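PDB 1QO8: flavocytochrome C3 fumarate reductase from Shewanella frigidimarina, which catalyses the essentially one-way reduction of fumarate to succinate, using one FAD and four covalently bound c-type hemes per subunit. Local coordinates for residues 101-110 with 288-296; 147-156 with 265-273. All coordinates share one frame; numbering follows the deposited sequence.

How the contacts relate
Contacts 1 and 2 lie side by side, their centres about 14 Å apart. They meet in one mixed sheet, where strand 284-291 of contact 1 and strand 271-278, which begins in contact 2, are neighbours. Among the bonds that join them are a probable hydrogen bond from H290 N to R272 O, a backbone hydrogen bond between N270 and K292, and a salt bridge. Contact 1 is the more peripheral. It is held mostly by side chains: an edge-to-face ring pair, lysine chains over ring faces, and waters. Contact 2 lies nearer the chain centre and buries more surface. It is held by backbone hydrogen bonds, and it grips the adenosine end of FAD directly.

Contact 1 of 2, residues 101-110 with 288-296; sequences WDDGWDQDKI and VVHGKHTGY. With HEM (protoporphyrin IX containing Fe), chain F.
The CE3-CZ3 edge of W101 points at one face of the H290 imidazole in an edge-to-face pair, planes at 79°. The opposite H290 face is covered by Y296 CE1. W101 and Y296 have the largest shares of the buried surface. K292 runs across W101 at about a right angle, its CB over the five-membered ring, 3.9 Å from the ring centroid. The other W101 face is covered by D102 CB. At the far end, K109 CB sits over one face of Y296, 4.0 Å from the ring centroid, while I110 CG1 lies 3.6 Å from Y296 CE2. The phenol oxygen OH of Y296 accepts a bent hydrogen bond from D106 N, 3.0 Å long. With Y296 cut back to alanine, D106 N would probably lose this acceptor, K109 CB and I110 CG1 the ring they pack on, and H290 the cover of one face.

H290 and Y296 stand on a beta hairpin of the flavoprotein part, strands 284-291 and 295-301, and the 101-110 segment wraps over it. D106 is the N-cap of helix 107-115. Its CG is anti to the backbone N (chi1 -176°), and OD1 takes K109 N at 2.8 Å. Two waters are likely to help set the imidazole's rotation. One bridges H290 NE2 to W101 O; the other joins ND1 (2.8 Å) to D102 OD1 and G104 O. K292 extends past W101 to a salt bridge with E29 in the cytochrome part, and H293 belongs to a heme pocket nearby.

Contact 2 of 2, residues 147-156 with 265-273; sequences VILVDKAPFS and IDTRLNSRV. With FAD (flavin-adenine dinucleotide), chain G.
This is a parallel strand pairing at the edge of the five-stranded sheet of the FAD-binding domain, where 147-150 meets the short outermost strand 267-268. R268 N donates a nearly straight 2.8 Å bond to L149 O, in the carbonyl plane. D151 N returns one to R268 O, also 2.8 Å. Beyond the strands the chains stay joined: S271 N reaches D151 O, and N270 N reaches A153 O from above its carbonyl plane. On one face L149 packs CB on I265 CG2 and CD2 on T267 CB. On the other, V150 CG2 meets V273 CG2 at 3.7 Å. The R268 guanidinium lies with one face over I148 CG2 and reaches a salt bridge with E120.

An acidic residue just after the second strand that binds the adenosine ribose is a hallmark of Rossmann-type FAD domains, and D151 fills this place. Its OD2 accepts from ribose O3B at 2.6 Å, its OD1 from O2B. OD1 also takes A153 N through its anti lone pair, closing an Asx turn, while A129 N donates to OD2. These bonds fix the carboxylate's rotation. V273 reads the adenine edge with its backbone: N donates to N1A (3.0 Å) and O accepts from N6A. The K152 chain passes over one face of the adenine, its CE 3.3 Å from N7A. CG sits between the backbone N and carbonyl carbon (chi1 67°), and the extended chain takes NZ to D339. D339 also pairs with R272, as does D102; the two carboxylates probably offset these like charges. Water links N270 OD1 to K152 O, and N270 ND2 donates to D27 O.

Contact 1 of 2, residues 101-110 with 288-296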
loop_
_atom_site.group_PDB
_atom_site.type_symbol
_atom_site.label_atom_id
_atom_site.label_comp_id
_atom_site.label_asym_id
_atom_site.label_seq_id
_atom_site.Cartn_x
_atom_site.Cartn_y
_atom_site.Cartn_z
ATOM N N TRP A 101 -27.972 1.680 -10.061
ATOM C CA TRP A 101 -27.533 1.465 -11.451
ATOM C C TRP A 101 -26.045 1.134 -11.444
ATOM O O TRP A 101 -25.513 0.579 -12.401
ATOM C CB TRP A 101 -27.722 2.781 -12.181
ATOM C CG TRP A 101 -26.858 3.958 -11.817
ATOM C CD1 TRP A 101 -27.204 4.942 -10.925
ATOM C CD2 TRP A 101 -25.585 4.327 -12.381
ATOM N NE1 TRP A 101 -26.170 5.840 -10.876
ATOM C CE2 TRP A 101 -25.196 5.551 -11.772
ATOM C CE3 TRP A 101 -24.713 3.724 -13.312
ATOM C CZ2 TRP A 101 -23.992 6.189 -12.040
ATOM C CZ3 TRP A 101 -23.520 4.381 -13.626
ATOM C CH2 TRP A 101 -23.155 5.590 -12.946
ATOM N N ASP A 102 -25.331 1.706 -10.478
ATOM C CA ASP A 102 -23.883 1.610 -10.463
ATOM C C ASP A 102 -23.451 0.330 -9.743
ATOM O O ASP A 102 -23.237 0.250 -8.542
ATOM C CB ASP A 102 -23.291 2.880 -9.877
ATOM C CG ASP A 102 -21.775 2.811 -9.851
ATOM O OD1 ASP A 102 -21.208 1.791 -10.296
ATOM O OD2 ASP A 102 -21.192 3.800 -9.348
ATOM N N ASP A 103 -23.375 -0.751 -10.475
ATOM C CA ASP A 103 -23.227 -2.110 -9.987
ATOM C C ASP A 103 -21.801 -2.609 -10.120
ATOM O O ASP A 103 -21.590 -3.815 -10.209
ATOM C CB ASP A 103 -24.157 -3.054 -10.766
ATOM C CG ASP A 103 -24.215 -2.873 -12.278
ATOM O OD1 ASP A 103 -23.440 -2.103 -12.908
ATOM O OD2 ASP A 103 -25.078 -3.567 -12.884
ATOM N N GLY A 104 -20.782 -1.777 -10.066
ATOM C CA GLY A 104 -19.418 -2.243 -10.282
ATOM C C GLY A 104 -19.014 -2.103 -11.756
ATOM O O GLY A 104 -19.471 -1.178 -12.427
ATOM N N TRP A 105 -18.161 -2.979 -12.234
ATOM C CA TRP A 105 -17.459 -2.768 -13.511
ATOM C C TRP A 105 -17.798 -3.966 -14.393
ATOM O O TRP A 105 -17.821 -5.121 -13.938
ATOM C CB TRP A 105 -15.977 -2.530 -13.216
ATOM C CG TRP A 105 -15.045 -3.672 -13.474
ATOM C CD1 TRP A 105 -15.183 -4.980 -13.092
ATOM C CD2 TRP A 105 -13.789 -3.622 -14.178
ATOM N NE1 TRP A 105 -14.129 -5.734 -13.530
ATOM C CE2 TRP A 105 -13.255 -4.930 -14.209
ATOM C CE3 TRP A 105 -13.063 -2.594 -14.793
ATOM C CZ2 TRP A 105 -12.046 -5.243 -14.830
ATOM C CZ3 TRP A 105 -11.866 -2.906 -15.412
ATOM C CH2 TRP A 105 -11.371 -4.219 -15.435
ATOM N N ASP A 106 -18.183 -3.775 -15.647
ATOM C CA ASP A 106 -18.399 -4.957 -16.513
ATOM C C ASP A 106 -17.262 -5.002 -17.529
ATOM O O ASP A 106 -17.249 -4.245 -18.498
ATOM C CB ASP A 106 -19.776 -4.954 -17.118
ATOM C CG ASP A 106 -20.026 -6.210 -17.934
ATOM O OD1 ASP A 106 -19.295 -6.528 -18.886
ATOM O OD2 ASP A 106 -20.994 -6.930 -17.623
ATOM N N GLN A 107 -16.289 -5.882 -17.270
ATOM C CA GLN A 107 -15.044 -5.949 -18.040
ATOM C C GLN A 107 -15.321 -6.236 -19.515
ATOM O O GLN A 107 -14.826 -5.539 -20.422
ATOM C CB GLN A 107 -14.014 -6.914 -17.455
ATOM C CG GLN A 107 -14.587 -8.121 -16.759
ATOM C CD GLN A 107 -13.666 -9.301 -16.506
ATOM O OE1 GLN A 107 -12.583 -9.427 -17.105
ATOM N NE2 GLN A 107 -14.085 -10.190 -15.581
ATOM N N ASP A 108 -16.262 -7.147 -19.721
ATOM C CA ASP A 108 -16.644 -7.430 -21.143
ATOM C C ASP A 108 -17.249 -6.233 -21.827
ATOM O O ASP A 108 -16.783 -5.830 -22.923
ATOM C CB ASP A 108 -17.331 -8.812 -21.118
ATOM C CG ASP A 108 -16.221 -9.857 -20.802
ATOM O OD1 ASP A 108 -15.010 -9.632 -21.105
ATOM O OD2 ASP A 108 -16.434 -10.939 -20.206
ATOM N N LYS A 109 -18.115 -5.429 -21.174
ATOM C CA LYS A 109 -18.594 -4.183 -21.783
ATOM C C LYS A 109 -17.566 -3.075 -21.883
ATOM O O LYS A 109 -17.586 -2.216 -22.779
ATOM C CB LYS A 109 -19.801 -3.622 -21.009
ATOM C CG LYS A 109 -21.114 -4.216 -21.447
ATOM C CD LYS A 109 -22.183 -4.065 -20.373
ATOM C CE LYS A 109 -23.382 -4.937 -20.718
ATOM N NZ LYS A 109 -24.577 -4.314 -20.087
ATOM N N ILE A 110 -16.604 -3.074 -20.961
ATOM C CA ILE A 110 -15.521 -2.092 -21.041
ATOM C C ILE A 110 -14.649 -2.347 -22.269
ATOM O O ILE A 110 -14.186 -1.471 -22.990
ATOM C CB ILE A 110 -14.769 -2.165 -19.701
ATOM C CG1 ILE A 110 -15.651 -1.511 -18.601
ATOM C CG2 ILE A 110 -13.435 -1.456 -19.758
ATOM C CD1 ILE A 110 -15.069 -1.743 -17.222
ATOM N N VAL A 288 -13.109 4.867 -20.251
ATOM C CA VAL A 288 -14.426 4.309 -20.384
ATOM C C VAL A 288 -15.282 4.778 -19.215
ATOM O O VAL A 288 -14.914 4.676 -18.012
ATOM C CB VAL A 288 -14.355 2.778 -20.356
ATOM C CG1 VAL A 288 -15.737 2.180 -20.618
ATOM C CG2 VAL A 288 -13.348 2.247 -21.417
ATOM N N VAL A 289 -16.415 5.322 -19.611
ATOM C CA VAL A 289 -17.500 5.813 -18.819
ATOM C C VAL A 289 -18.667 4.810 -18.831
ATOM O O VAL A 289 -19.101 4.282 -19.854
ATOM C CB VAL A 289 -18.076 7.126 -19.381
ATOM C CG1 VAL A 289 -19.194 7.653 -18.462
ATOM C CG2 VAL A 289 -17.007 8.161 -19.534
ATOM N N HIS A 290 -19.126 4.451 -17.631
ATOM C CA HIS A 290 -20.415 3.833 -17.453
ATOM C C HIS A 290 -21.452 4.868 -17.043
ATOM O O HIS A 290 -21.418 5.358 -15.914
ATOM C CB HIS A 290 -20.293 2.693 -16.452
ATOM C CG HIS A 290 -21.615 2.037 -16.244
ATOM N ND1 HIS A 290 -21.820 1.267 -15.162
ATOM C CD2 HIS A 290 -22.777 2.024 -16.940
ATOM C CE1 HIS A 290 -23.063 0.791 -15.159
ATOM N NE2 HIS A 290 -23.644 1.218 -16.245
ATOM N N GLY A 291 -22.304 5.218 -18.017
ATOM C CA GLY A 291 -23.366 6.180 -17.833
ATOM C C GLY A 291 -24.574 5.369 -17.438
ATOM O O GLY A 291 -24.783 4.264 -18.003
ATOM N N LYS A 292 -25.363 5.947 -16.521
ATOM C CA LYS A 292 -26.527 5.204 -16.026
ATOM C C LYS A 292 -27.481 4.813 -17.163
ATOM O O LYS A 292 -28.181 3.814 -17.011
ATOM C CB LYS A 292 -27.254 6.188 -15.075
ATOM C CG LYS A 292 -28.639 5.726 -14.599
ATOM C CD LYS A 292 -29.171 6.749 -13.567
ATOM C CE LYS A 292 -30.484 6.244 -12.916
ATOM N NZ LYS A 292 -30.994 7.453 -12.119
ATOM N N HIS A 293 -27.713 5.719 -18.081
ATOM C CA HIS A 293 -28.768 5.429 -19.103
ATOM C C HIS A 293 -28.115 4.915 -20.384
ATOM O O HIS A 293 -28.524 4.011 -21.049
ATOM C CB HIS A 293 -29.554 6.754 -19.399
ATOM C CG HIS A 293 -30.404 6.943 -18.151
ATOM N ND1 HIS A 293 -30.351 8.035 -17.299
ATOM C CD2 HIS A 293 -31.300 6.112 -17.610
ATOM C CE1 HIS A 293 -31.213 7.843 -16.315
ATOM N NE2 HIS A 293 -31.780 6.664 -16.469
ATOM N N THR A 294 -26.978 5.532 -20.696
ATOM C CA THR A 294 -26.364 5.264 -21.997
ATOM C C THR A 294 -25.472 4.034 -21.949
ATOM O O THR A 294 -25.223 3.453 -22.975
ATOM C CB THR A 294 -25.576 6.504 -22.403
ATOM O OG1 THR A 294 -24.400 6.631 -21.671
ATOM C CG2 THR A 294 -26.427 7.733 -22.219
ATOM N N GLY A 295 -25.017 3.609 -20.764
ATOM C CA GLY A 295 -24.199 2.399 -20.703
ATOM C C GLY A 295 -22.745 2.799 -20.853
ATOM O O GLY A 295 -22.345 3.961 -20.600
ATOM N N TYR A 296 -21.945 1.876 -21.365
ATOM C CA TYR A 296 -20.503 2.029 -21.430
ATOM C C TYR A 296 -20.103 2.639 -22.733
ATOM O O TYR A 296 -20.576 2.175 -23.793
ATOM C CB TYR A 296 -19.772 0.706 -21.268
ATOM C CG TYR A 296 -19.906 0.083 -19.886
ATOM C CD1 TYR A 296 -21.057 -0.595 -19.501
ATOM C CD2 TYR A 296 -18.875 0.191 -18.972
ATOM C CE1 TYR A 296 -21.123 -1.149 -18.243
ATOM C CE2 TYR A 296 -18.940 -0.381 -17.718
ATOM C CZ TYR A 296 -20.061 -1.025 -17.352
ATOM O OH TYR A 296 -20.165 -1.602 -16.118
HETATM C CHA HEM F . -36.400 6.678 -16.908
HETATM C CHB HEM F . -40.062 5.060 -19.719
HETATM C CHC HEM F . -43.071 8.446 -18.005
HETATM C CHD HEM F . -39.460 10.033 -15.179
HETATM C C1A HEM F . -37.159 5.998 -17.850
HETATM C C2A HEM F . -36.600 4.983 -18.725
HETATM C C3A HEM F . -37.623 4.542 -19.455
HETATM C C4A HEM F . -38.819 5.242 -19.083
HETATM C CMA HEM F . -37.647 3.447 -20.535
HETATM C CAA HEM F . -35.117 4.527 -18.772
HETATM C CBA HEM F . -34.435 3.641 -17.769
HETATM C CGA HEM F . -33.094 2.968 -17.955
HETATM O O1A HEM F . -33.075 1.737 -17.556
HETATM O O2A HEM F . -32.058 3.539 -18.425
HETATM C C1B HEM F . -41.209 5.754 -19.418
HETATM C C2B HEM F . -42.564 5.431 -19.859
HETATM C C3B HEM F . -43.409 6.334 -19.347
HETATM C C4B HEM F . -42.598 7.292 -18.628
HETATM C CMB HEM F . -42.906 4.182 -20.704
HETATM C CAB HEM F . -44.937 6.376 -19.408
HETATM C CBB HEM F . -45.875 5.403 -19.349
HETATM C C1C HEM F . -42.326 9.218 -17.126
HETATM C C2C HEM F . -42.787 10.400 -16.426
HETATM C C3C HEM F . -41.823 10.791 -15.643
HETATM C C4C HEM F . -40.688 9.925 -15.819
HETATM C CMC HEM F . -44.199 11.012 -16.610
HETATM C CAC HEM F . -41.758 11.911 -14.554
HETATM C CBC HEM F . -42.806 12.087 -13.710
HETATM C C1D HEM F . -38.325 9.270 -15.348
HETATM C C2D HEM F . -37.057 9.416 -14.682
HETATM C C3D HEM F . -36.250 8.480 -15.149
HETATM C C4D HEM F . -36.965 7.709 -16.174
HETATM C CMD HEM F . -36.816 10.504 -13.593
HETATM C CAD HEM F . -34.796 8.090 -14.761
HETATM C CBD HEM F . -34.898 6.846 -13.816
HETATM C CGD HEM F . -35.895 6.961 -12.679
HETATM O O1D HEM F . -35.857 8.041 -12.013
HETATM O O2D HEM F . -36.708 6.044 -12.423
HETATM N NA HEM F . -38.505 6.201 -18.138
HETATM N NB HEM F . -41.283 6.878 -18.657
HETATM N NC HEM F . -41.008 8.967 -16.766
HETATM N ND HEM F . -38.227 8.238 -16.241
HETATM FE FE HEM F . -39.792 7.554 -17.379
HETATM O O HOH W 1 -26.573 0.478 -14.991
HETATM O O HOH W 2 -20.498 1.080 -12.734
#

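Contact 2 of 2, residues 147-156 with 265-273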
loop_
_atom_site.group_PDB
_atom_site.type_symbol
_atom_site.label_atom_id
_atom_site.label_comp_id
_atom_site.label_asym_id
_atom_site.label_seq_id
_atom_site.Cartn_x
_atom_site.Cartn_y
_atom_site.Cartn_z
ATOM N N VAL A 147 -13.454 20.916 -22.677
ATOM C CA VAL A 147 -13.452 20.155 -21.425
ATOM C C VAL A 147 -14.743 19.356 -21.314
ATOM O O VAL A 147 -15.809 19.895 -21.576
ATOM C CB VAL A 147 -13.378 21.101 -20.212
ATOM C CG1 VAL A 147 -13.645 20.424 -18.859
ATOM C CG2 VAL A 147 -12.012 21.755 -20.135
ATOM N N ILE A 148 -14.660 18.092 -20.920
ATOM C CA ILE A 148 -15.832 17.390 -20.423
ATOM C C ILE A 148 -15.612 17.199 -18.902
ATOM O O ILE A 148 -14.464 16.939 -18.584
ATOM C CB ILE A 148 -16.055 16.057 -21.155
ATOM C CG1 ILE A 148 -16.451 16.384 -22.648
ATOM C CG2 ILE A 148 -17.110 15.186 -20.512
ATOM C CD1 ILE A 148 -16.569 15.104 -23.463
ATOM N N LEU A 149 -16.652 17.372 -18.093
ATOM C CA LEU A 149 -16.480 17.242 -16.635
ATOM C C LEU A 149 -17.409 16.094 -16.308
ATOM O O LEU A 149 -18.580 16.371 -16.667
ATOM C CB LEU A 149 -16.916 18.483 -15.846
ATOM C CG LEU A 149 -17.051 18.364 -14.318
ATOM C CD1 LEU A 149 -15.758 17.772 -13.701
ATOM C CD2 LEU A 149 -17.297 19.747 -13.681
ATOM N N VAL A 150 -16.998 14.995 -15.711
ATOM C CA VAL A 150 -17.957 13.937 -15.409
ATOM C C VAL A 150 -18.030 13.626 -13.908
ATOM O O VAL A 150 -17.017 13.715 -13.200
ATOM C CB VAL A 150 -17.651 12.609 -16.131
ATOM C CG1 VAL A 150 -17.645 12.757 -17.670
ATOM C CG2 VAL A 150 -16.266 12.058 -15.776
ATOM N N ASP A 151 -19.229 13.192 -13.409
ATOM C CA ASP A 151 -19.207 12.800 -11.992
ATOM C C ASP A 151 -20.083 11.581 -11.882
ATOM O O ASP A 151 -21.151 11.636 -12.467
ATOM C CB ASP A 151 -19.725 13.926 -11.060
ATOM C CG ASP A 151 -19.469 13.571 -9.593
ATOM O OD1 ASP A 151 -20.121 12.691 -9.047
ATOM O OD2 ASP A 151 -18.567 14.254 -9.024
ATOM N N LYS A 152 -19.736 10.556 -11.084
ATOM C CA LYS A 152 -20.599 9.372 -11.042
ATOM C C LYS A 152 -21.833 9.556 -10.172
ATOM O O LYS A 152 -22.645 8.608 -10.137
ATOM C CB LYS A 152 -19.794 8.161 -10.539
ATOM C CG LYS A 152 -19.389 8.393 -9.019
ATOM C CD LYS A 152 -18.598 7.175 -8.518
ATOM C CE LYS A 152 -17.882 7.520 -7.108
ATOM N NZ LYS A 152 -17.576 6.119 -6.571
ATOM N N ALA A 153 -21.838 10.613 -9.365
ATOM C CA ALA A 153 -22.924 10.736 -8.376
ATOM C C ALA A 153 -24.134 11.477 -9.002
ATOM O O ALA A 153 -23.984 12.144 -10.040
ATOM C CB ALA A 153 -22.397 11.585 -7.201
ATOM N N PRO A 154 -25.232 11.481 -8.283
ATOM C CA PRO A 154 -26.482 12.123 -8.631
ATOM C C PRO A 154 -26.402 13.650 -8.796
ATOM O O PRO A 154 -27.124 14.368 -9.446
ATOM C CB PRO A 154 -27.405 11.789 -7.469
ATOM C CG PRO A 154 -26.768 10.717 -6.666
ATOM C CD PRO A 154 -25.419 10.408 -7.226
ATOM N N PHE A 155 -25.429 14.240 -8.085
ATOM C CA PHE A 155 -25.321 15.679 -8.001
ATOM C C PHE A 155 -23.827 15.796 -7.793
ATOM O O PHE A 155 -23.117 14.963 -7.298
ATOM C CB PHE A 155 -25.991 16.481 -6.917
ATOM C CG PHE A 155 -26.065 15.834 -5.572
ATOM C CD1 PHE A 155 -27.066 14.915 -5.302
ATOM C CD2 PHE A 155 -25.107 16.100 -4.613
ATOM C CE1 PHE A 155 -27.209 14.305 -4.087
ATOM C CE2 PHE A 155 -25.220 15.473 -3.357
ATOM C CZ PHE A 155 -26.267 14.617 -3.106
ATOM N N SER A 156 -23.305 16.955 -8.097
ATOM C CA SER A 156 -21.924 17.131 -7.813
ATOM C C SER A 156 -21.579 17.729 -6.416
ATOM O O SER A 156 -22.466 18.145 -5.657
ATOM C CB SER A 156 -21.344 18.073 -8.814
ATOM O OG SER A 156 -21.966 19.331 -8.592
ATOM N N ILE A 265 -19.284 24.940 -19.032
ATOM C CA ILE A 265 -18.932 23.583 -18.640
ATOM C C ILE A 265 -20.127 22.975 -17.922
ATOM O O ILE A 265 -20.379 23.423 -16.756
ATOM C CB ILE A 265 -17.801 23.619 -17.612
ATOM C CG1 ILE A 265 -16.632 24.447 -18.165
ATOM C CG2 ILE A 265 -17.445 22.190 -17.244
ATOM C CD1 ILE A 265 -15.643 24.786 -17.062
ATOM N N ASP A 266 -20.827 22.040 -18.542
ATOM C CA ASP A 266 -21.871 21.379 -17.773
ATOM C C ASP A 266 -21.319 20.099 -17.151
ATOM O O ASP A 266 -20.705 19.310 -17.908
ATOM C CB ASP A 266 -23.102 21.152 -18.655
ATOM C CG ASP A 266 -23.737 22.514 -18.998
ATOM O OD1 ASP A 266 -23.286 23.576 -18.465
ATOM O OD2 ASP A 266 -24.698 22.495 -19.803
ATOM N N THR A 267 -21.573 19.761 -15.906
ATOM C CA THR A 267 -21.178 18.437 -15.454
ATOM C C THR A 267 -22.011 17.311 -16.060
ATOM O O THR A 267 -23.253 17.358 -16.020
ATOM C CB THR A 267 -21.174 18.434 -13.927
ATOM O OG1 THR A 267 -21.085 17.079 -13.364
ATOM C CG2 THR A 267 -22.480 19.076 -13.607
ATOM N N ARG A 268 -21.401 16.221 -16.518
ATOM C CA ARG A 268 -22.207 15.040 -16.844
ATOM C C ARG A 268 -22.349 14.199 -15.590
ATOM O O ARG A 268 -21.375 13.563 -15.220
ATOM C CB ARG A 268 -21.506 14.251 -17.934
ATOM C CG ARG A 268 -22.092 13.482 -19.052
ATOM C CD ARG A 268 -21.060 13.089 -20.171
ATOM N NE ARG A 268 -20.892 14.156 -21.158
ATOM C CZ ARG A 268 -20.495 13.867 -22.438
ATOM N NH1 ARG A 268 -20.213 12.597 -22.748
ATOM N NH2 ARG A 268 -20.377 14.793 -23.375
ATOM N N LEU A 269 -23.525 14.021 -15.059
ATOM C CA LEU A 269 -23.860 13.338 -13.843
ATOM C C LEU A 269 -24.126 11.887 -14.158
ATOM O O LEU A 269 -24.270 11.449 -15.308
ATOM C CB LEU A 269 -25.061 14.092 -13.241
ATOM C CG LEU A 269 -24.748 15.550 -12.754
ATOM C CD1 LEU A 269 -26.017 16.313 -12.434
ATOM C CD2 LEU A 269 -23.779 15.483 -11.607
ATOM N N ASN A 270 -24.209 11.092 -13.100
ATOM C CA ASN A 270 -24.444 9.637 -13.118
ATOM C C ASN A 270 -23.591 9.003 -14.243
ATOM O O ASN A 270 -24.029 8.066 -14.909
ATOM C CB ASN A 270 -25.908 9.347 -13.260
ATOM C CG ASN A 270 -26.793 10.226 -12.407
ATOM O OD1 ASN A 270 -26.797 10.134 -11.148
ATOM N ND2 ASN A 270 -27.646 11.078 -13.044
ATOM N N SER A 271 -22.329 9.401 -14.327
ATOM C CA SER A 271 -21.331 8.941 -15.280
ATOM C C SER A 271 -20.047 8.550 -14.522
ATOM O O SER A 271 -19.229 9.403 -14.161
ATOM C CB SER A 271 -20.995 10.155 -16.191
ATOM O OG SER A 271 -22.258 10.462 -16.794
ATOM N N ARG A 272 -19.919 7.263 -14.265
ATOM C CA ARG A 272 -18.758 6.710 -13.611
ATOM C C ARG A 272 -17.656 6.251 -14.580
ATOM O O ARG A 272 -17.837 5.357 -15.461
ATOM C CB ARG A 272 -19.195 5.514 -12.746
ATOM C CG ARG A 272 -17.985 4.943 -12.008
ATOM C CD ARG A 272 -18.551 3.856 -11.092
ATOM N NE ARG A 272 -17.560 3.566 -10.084
ATOM C CZ ARG A 272 -17.597 2.468 -9.323
ATOM N NH1 ARG A 272 -18.583 1.594 -9.431
ATOM N NH2 ARG A 272 -16.613 2.292 -8.439
ATOM N N VAL A 273 -16.500 6.869 -14.347
ATOM C CA VAL A 273 -15.325 6.480 -15.105
ATOM C C VAL A 273 -14.821 5.154 -14.480
ATOM O O VAL A 273 -14.754 5.076 -13.240
ATOM C CB VAL A 273 -14.218 7.533 -15.065
ATOM C CG1 VAL A 273 -12.933 6.898 -15.654
ATOM C CG2 VAL A 273 -14.592 8.791 -15.843
HETATM P PA FAD G . -14.257 15.270 -3.525
HETATM O O1A FAD G . -14.834 16.585 -3.099
HETATM O O2A FAD G . -14.594 14.123 -2.888
HETATM O O5B FAD G . -15.019 15.026 -4.878
HETATM C C5B FAD G . -14.670 13.928 -5.817
HETATM C C4B FAD G . -15.814 13.867 -6.948
HETATM O O4B FAD G . -15.358 12.732 -7.834
HETATM C C3B FAD G . -17.163 13.334 -6.362
HETATM O O3B FAD G . -18.275 14.107 -6.441
HETATM C C2B FAD G . -17.210 11.815 -6.765
HETATM O O2B FAD G . -18.539 11.279 -6.980
HETATM C C1B FAD G . -16.561 11.905 -8.095
HETATM N N9A FAD G . -15.973 10.634 -8.538
HETATM C C8A FAD G . -15.341 9.674 -7.788
HETATM N N7A FAD G . -15.045 8.613 -8.487
HETATM C C5A FAD G . -15.498 8.872 -9.777
HETATM C C6A FAD G . -15.552 8.067 -10.995
HETATM N N6A FAD G . -15.081 6.855 -11.091
HETATM N N1A FAD G . -16.069 8.714 -12.069
HETATM C C2A FAD G . -16.654 9.957 -12.002
HETATM N N3A FAD G . -16.665 10.758 -10.912
HETATM C C4A FAD G . -16.097 10.135 -9.844
HETATM N N1 FAD G . -10.557 19.753 4.615
HETATM C C2 FAD G . -10.177 20.990 4.794
HETATM O O2 FAD G . -9.156 21.496 4.461
HETATM N N3 FAD G . -10.999 21.954 5.452
HETATM C C4 FAD G . -12.239 21.489 5.879
HETATM O O4 FAD G . -12.964 22.228 6.482
HETATM C C4X FAD G . -12.608 20.084 5.721
HETATM N N5 FAD G . -13.780 19.637 6.198
HETATM C C5X FAD G . -14.173 18.358 5.989
HETATM C C6 FAD G . -15.417 17.962 6.500
HETATM C C7 FAD G . -15.848 16.673 6.298
HETATM C C7M FAD G . -17.162 16.172 6.807
HETATM C C8 FAD G . -15.016 15.783 5.528
HETATM C C8M FAD G . -15.508 14.397 5.239
HETATM C C9 FAD G . -13.813 16.177 5.001
HETATM C C9A FAD G . -13.354 17.457 5.205
HETATM N N10 FAD G . -12.123 17.967 4.746
HETATM C C10 FAD G . -11.731 19.229 4.978
HETATM C "C1'" FAD G . -11.395 17.259 3.645
HETATM C "C2'" FAD G . -11.663 17.984 2.283
HETATM O "O2'" FAD G . -13.090 18.304 2.408
HETATM C "C3'" FAD G . -11.617 16.869 1.210
HETATM O "O3'" FAD G . -10.332 16.232 1.195
HETATM C "C4'" FAD G . -11.523 17.591 -0.176
HETATM O "O4'" FAD G . -12.818 18.253 -0.305
HETATM C "C5'" FAD G . -11.473 16.447 -1.251
HETATM O "O5'" FAD G . -11.798 17.205 -2.579
HETATM P P FAD G . -11.722 16.517 -3.954
HETATM O O1P FAD G . -12.061 17.612 -4.940
HETATM O O2P FAD G . -10.468 15.908 -3.953
HETATM O O3P FAD G . -12.677 15.433 -3.839
HETATM O O HOH W 3 -25.423 8.374 -9.561
HETATM O O HOH W 4 -29.020 13.149 -11.088
#